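Local coordinates for lipopolysaccharide core heptose(I) kinase WaaP (Pseudomonas aeruginosa, PDB 6DFL), which phosphorylates the first heptose of the lipopolysaccharide inner core using ATP, with magnesium as cofactor, and also acts as a protein-tyrosine kinase that phosphorylates itself, at residues A157-D163 against L189-R195; A75-W79 against A95-E100; R138-L143 against V177-F182. All blocks are in the same frame, centred on the assembly; numbering follows the deposited sequence.

Contact 1 of 3, residues A157-D163 against L189-R195; sequences AGVNHRD and LHRAQTR
Val159 and Asn160 run antiparallel to Thr194 and Gln193, Val159 facing Thr194 in a non-hydrogen-bonded pair and Asn160 facing Gln193 in a hydrogen-bonded one, with Asn160 N 3.1 Å from Gln193 O. In the protein kinase fold this two-residue ladder leads straight into the catalytic loop, whose His-Arg-Asp motif is His161, Arg162 and Asp163. Gly158 suits the start: its positive phi closes the preceding helix in a Schellman motif, and Gly158 O accepts from Arg195 N at 2.7 Å. On the Asn160 face, Asn160 ND2 makes a weak hydrogen bond to Gln193 OE1, the two amides 78° apart; Arg195 NH2 reaches the same oxygen from above its carbonyl plane. With CG anti to the backbone N (chi1 -162°), the His161 ring offers one face to Leu189 CD2, 3.7 Å from its centroid, while His161 NE2 is held by Asp188 O. Asp163, probably the catalytic aspartate as in related kinases, is gripped side-on by Arg191: NE meets OD2 at 3.1 Å on the syn side, and NH2 meets OD1 at 2.8 Å from above the carboxylate plane. The Arg162 guanidinium lies over one face of the Arg191 guanidinium, planes 24° apart, like charges that the Asp163 carboxylate probably offsets in part. His190 ND1 is hydrogen-bonded to Asp188 OD1, while His190 CE1 only approaches Asp163 OD2, at 3.1 Å, the imidazole and carboxylate planes nearly parallel.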
ATOM      1  N   ALA A 157      -0.187   7.596 -11.930  1.00 59.80           N
ATOM      2  CA  ALA A 157      -1.339   8.274 -12.493  1.00 57.60           C
ATOM      3  C   ALA A 157      -1.363   9.742 -12.103  1.00 59.29           C
ATOM      4  O   ALA A 157      -2.313  10.442 -12.457  1.00 61.10           O
ATOM      5  CB  ALA A 157      -2.634   7.558 -12.103  1.00 60.32           C
ATOM      6  N   GLY A 158      -0.318  10.238 -11.442  1.00 56.53           N
ATOM      7  CA  GLY A 158      -0.223  11.643 -11.084  1.00 58.81           C
ATOM      8  C   GLY A 158      -0.745  12.023  -9.705  1.00 65.97           C
ATOM      9  O   GLY A 158      -0.844  13.225  -9.405  1.00 61.11           O
ATOM     10  N   VAL A 159      -1.047  11.046  -8.853  1.00 62.53           N
ATOM     11  CA  VAL A 159      -1.589  11.291  -7.522  1.00 65.61           C
ATOM     12  C   VAL A 159      -0.558  10.869  -6.492  1.00 67.16           C
ATOM     13  O   VAL A 159      -0.118   9.714  -6.495  1.00 67.84           O
ATOM     14  CB  VAL A 159      -2.897  10.525  -7.297  1.00 60.89           C
ATOM     15  CG1 VAL A 159      -3.282  10.597  -5.827  1.00 70.09           C
ATOM     16  CG2 VAL A 159      -3.983  11.095  -8.150  1.00 58.41           C
ATOM     17  N   ASN A 160      -0.180  11.787  -5.608  1.00 63.19           N
ATOM     18  CA  ASN A 160       0.542  11.421  -4.400  1.00 65.37           C
ATOM     19  C   ASN A 160      -0.384  11.577  -3.189  1.00 71.24           C
ATOM     20  O   ASN A 160      -1.161  12.536  -3.086  1.00 66.21           O
ATOM     21  CB  ASN A 160       1.833  12.235  -4.223  1.00 62.56           C
ATOM     22  CG  ASN A 160       1.582  13.710  -4.045  1.00 68.94           C
ATOM     23  OD1 ASN A 160       1.234  14.388  -5.003  1.00 68.31           O
ATOM     24  ND2 ASN A 160       1.771  14.227  -2.809  1.00 69.05           N
ATOM     25  N   HIS A 161      -0.308  10.611  -2.282  1.00 71.10           N
ATOM     26  CA  HIS A 161      -1.321  10.499  -1.249  1.00 69.21           C
ATOM     27  C   HIS A 161      -1.196  11.605  -0.220  1.00 66.45           C
ATOM     28  O   HIS A 161      -2.158  12.329   0.019  1.00 64.36           O
ATOM     29  CB  HIS A 161      -1.231   9.150  -0.562  1.00 68.82           C
ATOM     30  CG  HIS A 161      -2.458   8.805   0.193  1.00 72.28           C
ATOM     31  ND1 HIS A 161      -3.200   7.675  -0.067  1.00 75.57           N
ATOM     32  CD2 HIS A 161      -3.108   9.472   1.175  1.00 69.15           C
ATOM     33  CE1 HIS A 161      -4.240   7.646   0.748  1.00 71.50           C
ATOM     34  NE2 HIS A 161      -4.212   8.727   1.505  1.00 71.94           N
ATOM     35  N   ARG A 162      -0.015  11.725   0.388  1.00 66.72           N
ATOM     36  CA  ARG A 162       0.359  12.669   1.441  1.00 68.66           C
ATOM     37  C   ARG A 162       0.032  12.117   2.818  1.00 66.55           C
ATOM     38  O   ARG A 162       0.640  12.522   3.805  1.00 70.38           O
ATOM     39  CB  ARG A 162      -0.281  14.032   1.259  1.00 69.59           C
ATOM     40  CG  ARG A 162       0.380  14.830   0.197  1.00 63.97           C
ATOM     41  CD  ARG A 162       0.185  16.280   0.432  1.00 69.82           C
ATOM     42  NE  ARG A 162       1.165  16.790   1.392  1.00 80.29           N
ATOM     43  CZ  ARG A 162       1.278  18.071   1.721  1.00 73.87           C
ATOM     44  NH1 ARG A 162       0.466  18.960   1.166  1.00 69.10           N
ATOM     45  NH2 ARG A 162       2.216  18.457   2.571  1.00 78.84           N
ATOM     46  N   ASP A 163      -0.879  11.158   2.889  1.00 66.16           N
ATOM     47  CA  ASP A 163      -1.111  10.353   4.076  1.00 62.65           C
ATOM     48  C   ASP A 163      -1.116   8.874   3.726  1.00 68.41           C
ATOM     49  O   ASP A 163      -2.073   8.137   3.994  1.00 62.00           O
ATOM     50  CB  ASP A 163      -2.416  10.795   4.715  1.00 71.64           C
ATOM     51  CG  ASP A 163      -2.328  12.202   5.235  1.00 67.86           C
ATOM     52  OD1 ASP A 163      -1.480  12.437   6.117  1.00 71.18           O
ATOM     53  OD2 ASP A 163      -3.057  13.069   4.736  1.00 70.12           O
ATOM     54  N   LEU A 189      -8.099  10.687   1.077  1.00 72.20           N
ATOM     55  CA  LEU A 189      -7.297  11.445   0.133  1.00 67.39           C
ATOM     56  C   LEU A 189      -7.435  12.944   0.376  1.00 68.62           C
ATOM     57  O   LEU A 189      -7.266  13.745  -0.548  1.00 63.37           O
ATOM     58  CB  LEU A 189      -7.693  11.046  -1.287  1.00 59.69           C
ATOM     59  CG  LEU A 189      -7.390   9.561  -1.531  1.00 63.72           C
ATOM     60  CD1 LEU A 189      -8.238   8.958  -2.613  1.00 62.64           C
ATOM     61  CD2 LEU A 189      -5.937   9.402  -1.886  1.00 65.40           C
ATOM     62  N   HIS A 190      -7.723  13.334   1.619  1.00 63.37           N
ATOM     63  CA  HIS A 190      -8.188  14.697   1.868  1.00 67.03           C
ATOM     64  C   HIS A 190      -7.114  15.732   1.551  1.00 65.12           C
ATOM     65  O   HIS A 190      -7.446  16.862   1.175  1.00 69.00           O
ATOM     66  CB  HIS A 190      -8.673  14.829   3.318  1.00 71.54           C
ATOM     67  CG  HIS A 190      -7.560  14.921   4.305  1.00 72.93           C
ATOM     68  ND1 HIS A 190      -6.783  13.836   4.654  1.00 75.25           N
ATOM     69  CD2 HIS A 190      -7.046  15.981   4.965  1.00 76.08           C
ATOM     70  CE1 HIS A 190      -5.848  14.220   5.503  1.00 75.57           C
ATOM     71  NE2 HIS A 190      -5.989  15.516   5.712  1.00 81.13           N
ATOM     72  N   ARG A 191      -5.836  15.349   1.663  1.00 65.25           N
ATOM     73  CA  ARG A 191      -4.665  16.135   1.271  1.00 68.86           C
ATOM     74  C   ARG A 191      -3.993  15.659  -0.028  1.00 70.85           C
ATOM     75  O   ARG A 191      -2.863  16.071  -0.304  1.00 66.22           O
ATOM     76  CB  ARG A 191      -3.591  16.076   2.355  1.00 66.87           C
ATOM     77  CG  ARG A 191      -3.911  16.735   3.648  1.00 76.55           C
ATOM     78  CD  ARG A 191      -2.610  17.071   4.355  1.00 77.39           C
ATOM     79  NE  ARG A 191      -1.871  15.890   4.780  1.00 73.68           N
ATOM     80  CZ  ARG A 191      -0.632  15.929   5.253  1.00 70.82           C
ATOM     81  NH1 ARG A 191       0.008  17.087   5.343  1.00 72.53           N
ATOM     82  NH2 ARG A 191      -0.033  14.805   5.623  1.00 66.18           N
ATOM     83  N   ALA A 192      -4.614  14.768  -0.788  1.00 64.77           N
ATOM     84  CA  ALA A 192      -3.948  14.231  -1.957  1.00 67.05           C
ATOM     85  C   ALA A 192      -3.783  15.293  -3.035  1.00 70.30           C
ATOM     86  O   ALA A 192      -4.690  16.089  -3.311  1.00 69.56           O
ATOM     87  CB  ALA A 192      -4.723  13.036  -2.530  1.00 65.05           C
ATOM     88  N   GLN A 193      -2.624  15.258  -3.681  1.00 67.90           N
ATOM     89  CA  GLN A 193      -2.301  16.148  -4.783  1.00 65.84           C
ATOM     90  C   GLN A 193      -2.347  15.404  -6.113  1.00 71.51           C
ATOM     91  O   GLN A 193      -1.734  14.331  -6.270  1.00 63.60           O
ATOM     92  CB  GLN A 193      -0.933  16.764  -4.569  1.00 66.09           C
ATOM     93  CG  GLN A 193      -0.872  17.516  -3.290  1.00 68.37           C
ATOM     94  CD  GLN A 193       0.501  18.032  -3.036  1.00 73.70           C
ATOM     95  OE1 GLN A 193       1.490  17.471  -3.543  1.00 68.49           O
ATOM     96  NE2 GLN A 193       0.594  19.108  -2.251  1.00 68.76           N
ATOM     97  N   THR A 194      -3.048  16.006  -7.073  1.00 66.70           N
ATOM     98  CA  THR A 194      -3.296  15.410  -8.369  1.00 63.64           C
ATOM     99  C   THR A 194      -2.659  16.268  -9.440  1.00 71.53           C
ATOM    100  O   THR A 194      -3.004  17.451  -9.578  1.00 65.58           O
ATOM    101  CB  THR A 194      -4.787  15.299  -8.625  1.00 60.89           C
ATOM    102  OG1 THR A 194      -5.388  14.633  -7.517  1.00 73.33           O
ATOM    103  CG2 THR A 194      -5.062  14.556  -9.925  1.00 63.33           C
ATOM    104  N   ARG A 195      -1.757  15.659 -10.209  1.00 64.58           N
ATOM    105  CA  ARG A 195      -1.074  16.327 -11.299  1.00 68.73           C
ATOM    106  C   ARG A 195      -1.086  15.410 -12.496  1.00 69.30           C
ATOM    107  O   ARG A 195      -1.613  14.291 -12.445  1.00 66.84           O
ATOM    108  CB  ARG A 195       0.360  16.693 -10.914  1.00 69.38           C
ATOM    109  CG  ARG A 195       0.496  17.506  -9.653  1.00 68.43           C
ATOM    110  CD  ARG A 195       1.948  17.561  -9.260  1.00 69.38           C
ATOM    111  NE  ARG A 195       2.166  18.484  -8.155  1.00 71.85           N
ATOM    112  CZ  ARG A 195       2.271  18.126  -6.877  1.00 67.84           C
ATOM    113  NH1 ARG A 195       2.177  16.850  -6.532  1.00 66.15           N
ATOM    114  NH2 ARG A 195       2.478  19.059  -5.948  1.00 66.99           N
TER

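Contact 2 of 3, residues A75-W79 against A95-E100; sequences ARQEW and AVAYGE
In the N-terminal lobe of the kinase fold, the first turn of helix 76-87 packs on strand 95-101 of the five-stranded antiparallel sheet, with Trp79 laid against Tyr98. This helix probably corresponds to the αC helix of protein kinases, since its Glu78 forms a salt bridge with Lys51. The five-membered ring of Trp79 stacks face to face on the Tyr98 ring, centroids 3.9 Å apart and planes only 3° from parallel. Both side chains hold CG anti to the backbone N (chi1 164° and 163°), and each extends its own CB over the partner: Tyr98 CB lies 4.0 Å from the centroid of the Trp79 six-membered ring in a CH-pi contact. Small residues suit the margins of this stack. Ala95 CB fits at the indole edge, 3.6 Å from Trp79 CZ3, and Ala75 CB lies 4.2 Å from Tyr98 CE1. Beyond the tyrosine, Arg76 presents the NE and NH2 edge of its guanidinium to the Glu100 carboxylate in a salt bridge whose exact lengths are doubtful. Tyr98 is a known autophosphorylation site, unmodified here; its buried stacking suggests that the ring would probably have to move before its hydroxyl could accept phosphate.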
ATOM      1  N   ALA A  75     -12.203  20.544  -0.159  1.00 73.55           N
ATOM      2  CA  ALA A  75     -12.608  19.248  -0.694  1.00 73.37           C
ATOM      3  C   ALA A  75     -12.044  18.954  -2.083  1.00 70.94           C
ATOM      4  O   ALA A  75     -12.141  17.810  -2.549  1.00 69.97           O
ATOM      5  CB  ALA A  75     -14.128  19.167  -0.761  1.00 70.66           C
ATOM      6  N   ARG A  76     -11.488  19.955  -2.757  1.00 70.38           N
ATOM      7  CA  ARG A  76     -11.004  19.753  -4.115  1.00 71.78           C
ATOM      8  C   ARG A  76      -9.936  18.671  -4.159  1.00 71.69           C
ATOM      9  O   ARG A  76      -9.946  17.827  -5.064  1.00 68.58           O
ATOM     10  CB  ARG A  76     -10.465  21.066  -4.663  1.00 70.77           C
ATOM     11  CG  ARG A  76      -9.940  21.018  -6.058  1.00 74.07           C
ATOM     12  CD  ARG A  76      -9.383  22.372  -6.416  1.00 75.10           C
ATOM     13  NE  ARG A  76     -10.420  23.398  -6.423  1.00 77.30           N
ATOM     14  CZ  ARG A  76     -10.198  24.670  -6.728  1.00 77.63           C
ATOM     15  NH1 ARG A  76      -8.970  25.058  -7.046  1.00 77.67           N
ATOM     16  NH2 ARG A  76     -11.196  25.550  -6.718  1.00 76.81           N
ATOM     17  N   GLN A  77      -9.033  18.657  -3.174  1.00 71.38           N
ATOM     18  CA  GLN A  77      -7.939  17.691  -3.174  1.00 72.62           C
ATOM     19  C   GLN A  77      -8.463  16.263  -3.261  1.00 71.66           C
ATOM     20  O   GLN A  77      -8.097  15.507  -4.172  1.00 73.84           O
ATOM     21  CB  GLN A  77      -7.076  17.861  -1.929  1.00 71.95           C
ATOM     22  CG  GLN A  77      -5.999  18.890  -2.068  1.00 74.30           C
ATOM     23  CD  GLN A  77      -6.544  20.291  -2.038  1.00 88.49           C
ATOM     24  OE1 GLN A  77      -7.483  20.604  -1.289  1.00 91.83           O
ATOM     25  NE2 GLN A  77      -5.958  21.155  -2.848  1.00 93.93           N
ATOM     26  N   GLU A  78      -9.299  15.873  -2.304  1.00 69.50           N
ATOM     27  CA  GLU A  78      -9.930  14.561  -2.340  1.00 71.02           C
ATOM     28  C   GLU A  78     -10.652  14.318  -3.663  1.00 68.33           C
ATOM     29  O   GLU A  78     -10.552  13.232  -4.241  1.00 69.61           O
ATOM     30  CB  GLU A  78     -10.897  14.433  -1.169  1.00 62.56           C
ATOM     31  CG  GLU A  78     -11.247  13.016  -0.790  1.00 68.80           C
ATOM     32  CD  GLU A  78     -12.107  12.962   0.468  1.00 78.45           C
ATOM     33  OE1 GLU A  78     -12.243  14.016   1.135  1.00 71.37           O
ATOM     34  OE2 GLU A  78     -12.646  11.875   0.778  1.00 80.45           O
ATOM     35  N   TRP A  79     -11.391  15.317  -4.158  1.00 65.53           N
ATOM     36  CA  TRP A  79     -12.268  15.061  -5.299  1.00 64.90           C
ATOM     37  C   TRP A  79     -11.475  14.733  -6.555  1.00 69.35           C
ATOM     38  O   TRP A  79     -11.864  13.839  -7.314  1.00 67.05           O
ATOM     39  CB  TRP A  79     -13.179  16.255  -5.560  1.00 66.20           C
ATOM     40  CG  TRP A  79     -13.830  16.249  -6.922  1.00 66.62           C
ATOM     41  CD1 TRP A  79     -13.440  16.954  -8.014  1.00 68.94           C
ATOM     42  CD2 TRP A  79     -15.003  15.503  -7.323  1.00 65.59           C
ATOM     43  NE1 TRP A  79     -14.298  16.704  -9.078  1.00 67.13           N
ATOM     44  CE2 TRP A  79     -15.264  15.823  -8.673  1.00 65.00           C
ATOM     45  CE3 TRP A  79     -15.853  14.600  -6.670  1.00 64.91           C
ATOM     46  CZ2 TRP A  79     -16.327  15.274  -9.381  1.00 67.59           C
ATOM     47  CZ3 TRP A  79     -16.915  14.058  -7.380  1.00 63.96           C
ATOM     48  CH2 TRP A  79     -17.135  14.394  -8.725  1.00 70.28           C
ATOM     49  N   ALA A  95     -17.376   9.002  -4.862  1.00 79.07           N
ATOM     50  CA  ALA A  95     -17.836  10.321  -4.445  1.00 74.33           C
ATOM     51  C   ALA A  95     -19.210  10.575  -5.042  1.00 77.47           C
ATOM     52  O   ALA A  95     -19.363  10.594  -6.264  1.00 79.27           O
ATOM     53  CB  ALA A  95     -16.860  11.400  -4.898  1.00 73.53           C
ATOM     54  N   VAL A  96     -20.205  10.774  -4.180  1.00 78.92           N
ATOM     55  CA  VAL A  96     -21.573  10.995  -4.641  1.00 80.54           C
ATOM     56  C   VAL A  96     -21.985  12.459  -4.609  1.00 80.69           C
ATOM     57  O   VAL A  96     -23.036  12.804  -5.173  1.00 85.21           O
ATOM     58  CB  VAL A  96     -22.578  10.158  -3.824  1.00 85.91           C
ATOM     59  CG1 VAL A  96     -22.434   8.688  -4.168  1.00 82.67           C
ATOM     60  CG2 VAL A  96     -22.371  10.382  -2.318  1.00 81.97           C
ATOM     61  N   ALA A  97     -21.193  13.335  -3.998  1.00 74.12           N
ATOM     62  CA  ALA A  97     -21.536  14.749  -3.988  1.00 73.75           C
ATOM     63  C   ALA A  97     -20.284  15.570  -3.711  1.00 71.58           C
ATOM     64  O   ALA A  97     -19.452  15.180  -2.885  1.00 73.34           O
ATOM     65  CB  ALA A  97     -22.621  15.052  -2.938  1.00 82.98           C
ATOM     66  N   TYR A  98     -20.182  16.717  -4.384  1.00 68.02           N
ATOM     67  CA  TYR A  98     -19.014  17.578  -4.304  1.00 69.54           C
ATOM     68  C   TYR A  98     -19.460  18.990  -4.632  1.00 70.91           C
ATOM     69  O   TYR A  98     -20.341  19.179  -5.472  1.00 72.83           O
ATOM     70  CB  TYR A  98     -17.919  17.102  -5.273  1.00 72.92           C
ATOM     71  CG  TYR A  98     -16.848  18.130  -5.569  1.00 71.89           C
ATOM     72  CD1 TYR A  98     -15.907  18.461  -4.619  1.00 67.66           C
ATOM     73  CD2 TYR A  98     -16.772  18.756  -6.806  1.00 72.27           C
ATOM     74  CE1 TYR A  98     -14.933  19.371  -4.867  1.00 68.65           C
ATOM     75  CE2 TYR A  98     -15.779  19.691  -7.070  1.00 73.37           C
ATOM     76  CZ  TYR A  98     -14.863  19.991  -6.078  1.00 72.46           C
ATOM     77  OH  TYR A  98     -13.865  20.908  -6.316  1.00 70.12           O
ATOM     78  N   GLY A  99     -18.863  19.976  -3.975  1.00 70.50           N
ATOM     79  CA  GLY A  99     -19.225  21.351  -4.266  1.00 71.68           C
ATOM     80  C   GLY A  99     -18.170  22.331  -3.837  1.00 74.04           C
ATOM     81  O   GLY A  99     -17.472  22.121  -2.838  1.00 74.34           O
ATOM     82  N   GLU A 100     -18.042  23.424  -4.600  1.00 75.28           N
ATOM     83  CA  GLU A 100     -17.222  24.577  -4.246  1.00 79.93           C
ATOM     84  C   GLU A 100     -17.964  25.841  -4.645  1.00 87.44           C
ATOM     85  O   GLU A 100     -18.482  25.919  -5.765  1.00 79.86           O
ATOM     86  CB  GLU A 100     -15.880  24.579  -4.964  1.00 77.27           C
ATOM     87  CG  GLU A 100     -14.817  23.641  -4.478  1.00 77.28           C
ATOM     88  CD  GLU A 100     -13.620  23.713  -5.405  1.00 76.76           C
ATOM     89  OE1 GLU A 100     -13.393  24.801  -5.968  1.00 80.69           O
ATOM     90  OE2 GLU A 100     -12.941  22.687  -5.619  1.00 81.27           O
TER

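Contact 3 of 3, residues R138-L143 against V177-F182; sequences RLKRAL and VSADDF
Leu139, Ala142 and Leu143, near the start of helix 137-156 in the C-terminal kinase lobe, receive Ala179 and Phe182 from the loop joining the antiparallel strands 169-172 and 184-186. The tight part centres on Phe182. Its CG sits between the backbone N and the carbonyl carbon (chi1 66°), which swings the ring onto the helix: Ala142 CB is 3.4 Å from Phe182 CE1, and Leu143 leans over one ring face, its CD2 3.5 Å from Phe182 CE2. Alanine lets the helix backbone itself come close here, so that Ala142 O lies near the ring plane, 3.3 Å from Phe182 CZ. Ala179, equally small, brings its CB to 3.5 Å from Leu139 N, while Leu139 CD1 reaches across to Val177 CG1. Ser178 closes an ST turn, its OG accepting from Asp180 N at 2.9 Å. Toward solvent the contact becomes looser and polar, and elsewhere on the helix Lys140 forms a salt bridge with an acidic side chain of another chain. Exposed Arg138 and Asp180 form a salt bridge, the long arginine reaching the short aspartate. Ala179 CB lies over one face of the guanidinium; Arg138 NH1 lies 2.7 Å from Asp180 OD2 and makes a weak hydrogen bond to Asp180 OD1.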
ATOM      1  N   ARG A 138       2.142 -16.602   2.054  1.00 84.01           N
ATOM      2  CA  ARG A 138       1.665 -16.186   0.739  1.00 85.40           C
ATOM      3  C   ARG A 138       0.637 -15.064   0.854  1.00 81.88           C
ATOM      4  O   ARG A 138       0.674 -14.103   0.077  1.00 76.29           O
ATOM      5  CB  ARG A 138       1.098 -17.379  -0.029  1.00 85.69           C
ATOM      6  CG  ARG A 138       1.745 -17.556  -1.401  1.00 91.43           C
ATOM      7  CD  ARG A 138       1.277 -18.815  -2.134  1.00 91.52           C
ATOM      8  NE  ARG A 138      -0.054 -18.649  -2.707  1.00 90.01           N
ATOM      9  CZ  ARG A 138      -1.157 -19.193  -2.203  1.00 95.38           C
ATOM     10  NH1 ARG A 138      -2.331 -18.984  -2.789  1.00 93.78           N
ATOM     11  NH2 ARG A 138      -1.083 -19.952  -1.114  1.00 98.13           N
ATOM     12  N   LEU A 139      -0.276 -15.156   1.826  1.00 83.32           N
ATOM     13  CA  LEU A 139      -1.183 -14.040   2.074  1.00 81.63           C
ATOM     14  C   LEU A 139      -0.408 -12.760   2.356  1.00 77.29           C
ATOM     15  O   LEU A 139      -0.718 -11.695   1.807  1.00 75.43           O
ATOM     16  CB  LEU A 139      -2.109 -14.344   3.246  1.00 80.76           C
ATOM     17  CG  LEU A 139      -3.056 -13.168   3.473  1.00 82.66           C
ATOM     18  CD1 LEU A 139      -3.827 -12.882   2.190  1.00 84.64           C
ATOM     19  CD2 LEU A 139      -4.007 -13.459   4.608  1.00 78.74           C
ATOM     20  N   LYS A 140       0.612 -12.854   3.200  1.00 80.12           N
ATOM     21  CA  LYS A 140       1.411 -11.687   3.537  1.00 76.75           C
ATOM     22  C   LYS A 140       1.989 -11.052   2.282  1.00 72.46           C
ATOM     23  O   LYS A 140       1.736  -9.881   1.984  1.00 71.71           O
ATOM     24  CB  LYS A 140       2.513 -12.094   4.509  1.00 75.54           C
ATOM     25  CG  LYS A 140       3.382 -10.964   4.980  1.00 74.21           C
ATOM     26  CD  LYS A 140       4.487 -11.529   5.826  1.00 72.43           C
ATOM     27  CE  LYS A 140       5.375 -10.440   6.348  1.00 75.78           C
ATOM     28  NZ  LYS A 140       6.613 -11.068   6.882  1.00 79.21           N
ATOM     29  N   ARG A 141       2.735 -11.835   1.501  1.00 77.14           N
ATOM     30  CA  ARG A 141       3.406 -11.282   0.327  1.00 70.87           C
ATOM     31  C   ARG A 141       2.404 -10.750  -0.699  1.00 66.33           C
ATOM     32  O   ARG A 141       2.631  -9.704  -1.315  1.00 68.55           O
ATOM     33  CB  ARG A 141       4.328 -12.339  -0.271  1.00 75.44           C
ATOM     34  CG  ARG A 141       5.489 -12.715   0.659  1.00 75.33           C
ATOM     35  CD  ARG A 141       6.444 -13.688  -0.039  1.00 83.76           C
ATOM     36  NE  ARG A 141       6.104 -15.088   0.190  1.00 83.11           N
ATOM     37  CZ  ARG A 141       6.739 -15.875   1.053  1.00 81.32           C
ATOM     38  NH1 ARG A 141       7.747 -15.405   1.783  1.00 73.86           N
ATOM     39  NH2 ARG A 141       6.364 -17.139   1.180  1.00 85.40           N
ATOM     40  N   ALA A 142       1.266 -11.417  -0.855  1.00 63.54           N
ATOM     41  CA  ALA A 142       0.247 -10.894  -1.757  1.00 63.62           C
ATOM     42  C   ALA A 142      -0.244  -9.515  -1.320  1.00 72.49           C
ATOM     43  O   ALA A 142      -0.488  -8.649  -2.170  1.00 72.25           O
ATOM     44  CB  ALA A 142      -0.918 -11.872  -1.847  1.00 66.78           C
ATOM     45  N   LEU A 143      -0.391  -9.283  -0.007  1.00 70.42           N
ATOM     46  CA  LEU A 143      -0.815  -7.965   0.463  1.00 65.47           C
ATOM     47  C   LEU A 143       0.285  -6.926   0.270  1.00 62.62           C
ATOM     48  O   LEU A 143       0.033  -5.836  -0.249  1.00 62.53           O
ATOM     49  CB  LEU A 143      -1.235  -8.044   1.927  1.00 67.83           C
ATOM     50  CG  LEU A 143      -2.577  -8.731   2.121  1.00 71.64           C
ATOM     51  CD1 LEU A 143      -2.770  -9.142   3.559  1.00 77.52           C
ATOM     52  CD2 LEU A 143      -3.687  -7.809   1.691  1.00 71.77           C
ATOM     53  N   VAL A 177     -10.978 -13.926   2.931  1.00 94.70           N
ATOM     54  CA  VAL A 177      -9.741 -13.394   2.383  1.00 93.38           C
ATOM     55  C   VAL A 177      -8.719 -14.520   2.290  1.00 93.89           C
ATOM     56  O   VAL A 177      -8.475 -15.225   3.276  1.00 91.19           O
ATOM     57  CB  VAL A 177      -9.222 -12.235   3.249  1.00 89.88           C
ATOM     58  CG1 VAL A 177      -7.840 -11.818   2.808  1.00 88.58           C
ATOM     59  CG2 VAL A 177     -10.185 -11.063   3.179  1.00 86.40           C
ATOM     60  N   SER A 178      -8.122 -14.689   1.106  1.00 91.90           N
ATOM     61  CA  SER A 178      -7.024 -15.624   0.898  1.00 89.84           C
ATOM     62  C   SER A 178      -5.968 -14.954   0.031  1.00 92.56           C
ATOM     63  O   SER A 178      -6.181 -13.864  -0.503  1.00 93.59           O
ATOM     64  CB  SER A 178      -7.485 -16.906   0.212  1.00 92.63           C
ATOM     65  OG  SER A 178      -7.293 -16.783  -1.192  1.00 93.65           O
ATOM     66  N   ALA A 179      -4.833 -15.642  -0.146  1.00 89.54           N
ATOM     67  CA  ALA A 179      -3.757 -15.076  -0.957  1.00 87.73           C
ATOM     68  C   ALA A 179      -4.150 -14.968  -2.424  1.00 91.56           C
ATOM     69  O   ALA A 179      -3.538 -14.199  -3.180  1.00 90.10           O
ATOM     70  CB  ALA A 179      -2.487 -15.912  -0.814  1.00 85.57           C
ATOM     71  N   ASP A 180      -5.150 -15.729  -2.853  1.00 93.13           N
ATOM     72  CA  ASP A 180      -5.512 -15.748  -4.259  1.00 95.59           C
ATOM     73  C   ASP A 180      -6.681 -14.842  -4.557  1.00 94.82           C
ATOM     74  O   ASP A 180      -6.920 -14.518  -5.726  1.00 95.86           O
ATOM     75  CB  ASP A 180      -5.834 -17.175  -4.708  1.00 93.62           C
ATOM     76  CG  ASP A 180      -4.645 -18.087  -4.580  1.00 95.65           C
ATOM     77  OD1 ASP A 180      -3.553 -17.682  -5.033  1.00 95.82           O
ATOM     78  OD2 ASP A 180      -4.785 -19.183  -3.996  1.00 98.93           O
ATOM     79  N   ASP A 181      -7.383 -14.399  -3.525  1.00 91.28           N
ATOM     80  CA  ASP A 181      -8.609 -13.640  -3.715  1.00 92.13           C
ATOM     81  C   ASP A 181      -8.763 -12.668  -2.543  1.00 94.36           C
ATOM     82  O   ASP A 181      -9.077 -13.083  -1.420  1.00 92.43           O
ATOM     83  CB  ASP A 181      -9.789 -14.588  -3.828  1.00 92.65           C
ATOM     84  CG  ASP A 181     -10.987 -13.933  -4.448  1.00 99.59           C
ATOM     85  OD1 ASP A 181     -10.912 -13.619  -5.662  1.00104.07           O
ATOM     86  OD2 ASP A 181     -11.996 -13.725  -3.726  1.00103.20           O
ATOM     87  N   PHE A 182      -8.519 -11.383  -2.816  1.00 94.57           N
ATOM     88  CA  PHE A 182      -8.740 -10.278  -1.886  1.00 85.49           C
ATOM     89  C   PHE A 182      -8.651  -8.975  -2.665  1.00 84.26           C
ATOM     90  O   PHE A 182      -7.916  -8.884  -3.652  1.00 86.11           O
ATOM     91  CB  PHE A 182      -7.718 -10.273  -0.743  1.00 84.16           C
ATOM     92  CG  PHE A 182      -6.308  -9.998  -1.185  1.00 81.97           C
ATOM     93  CD1 PHE A 182      -5.460 -11.041  -1.532  1.00 84.74           C
ATOM     94  CD2 PHE A 182      -5.822  -8.703  -1.240  1.00 79.91           C
ATOM     95  CE1 PHE A 182      -4.149 -10.801  -1.936  1.00 79.60           C
ATOM     96  CE2 PHE A 182      -4.505  -8.449  -1.649  1.00 80.85           C
ATOM     97  CZ  PHE A 182      -3.669  -9.507  -1.998  1.00 77.64           C
TER

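Contacts 1 and 2 adjoin, their centres 14 Å apart: Gln77 CB of the helix turn in contact 2 packs against Ala192 O of contact 1 at 3.3 Å, so the helix of the N-terminal lobe rests on the turn 189-192 that leads into strand 193-194. Contact 3 stands apart, with its centre 26 Å from that of contact 1 and 32 Å from that of contact 2, and lies on the opposite side of the chain's centre from contact 2. Helix 137-156 spans the gap, starting in contact 3 and leading into strand 159-160. The bound S-palmitoyl phosphopantetheine lies about 4 Å from the Leu143 side chain but about 12 Å from that of His161, two residues before the probable catalytic Asp163.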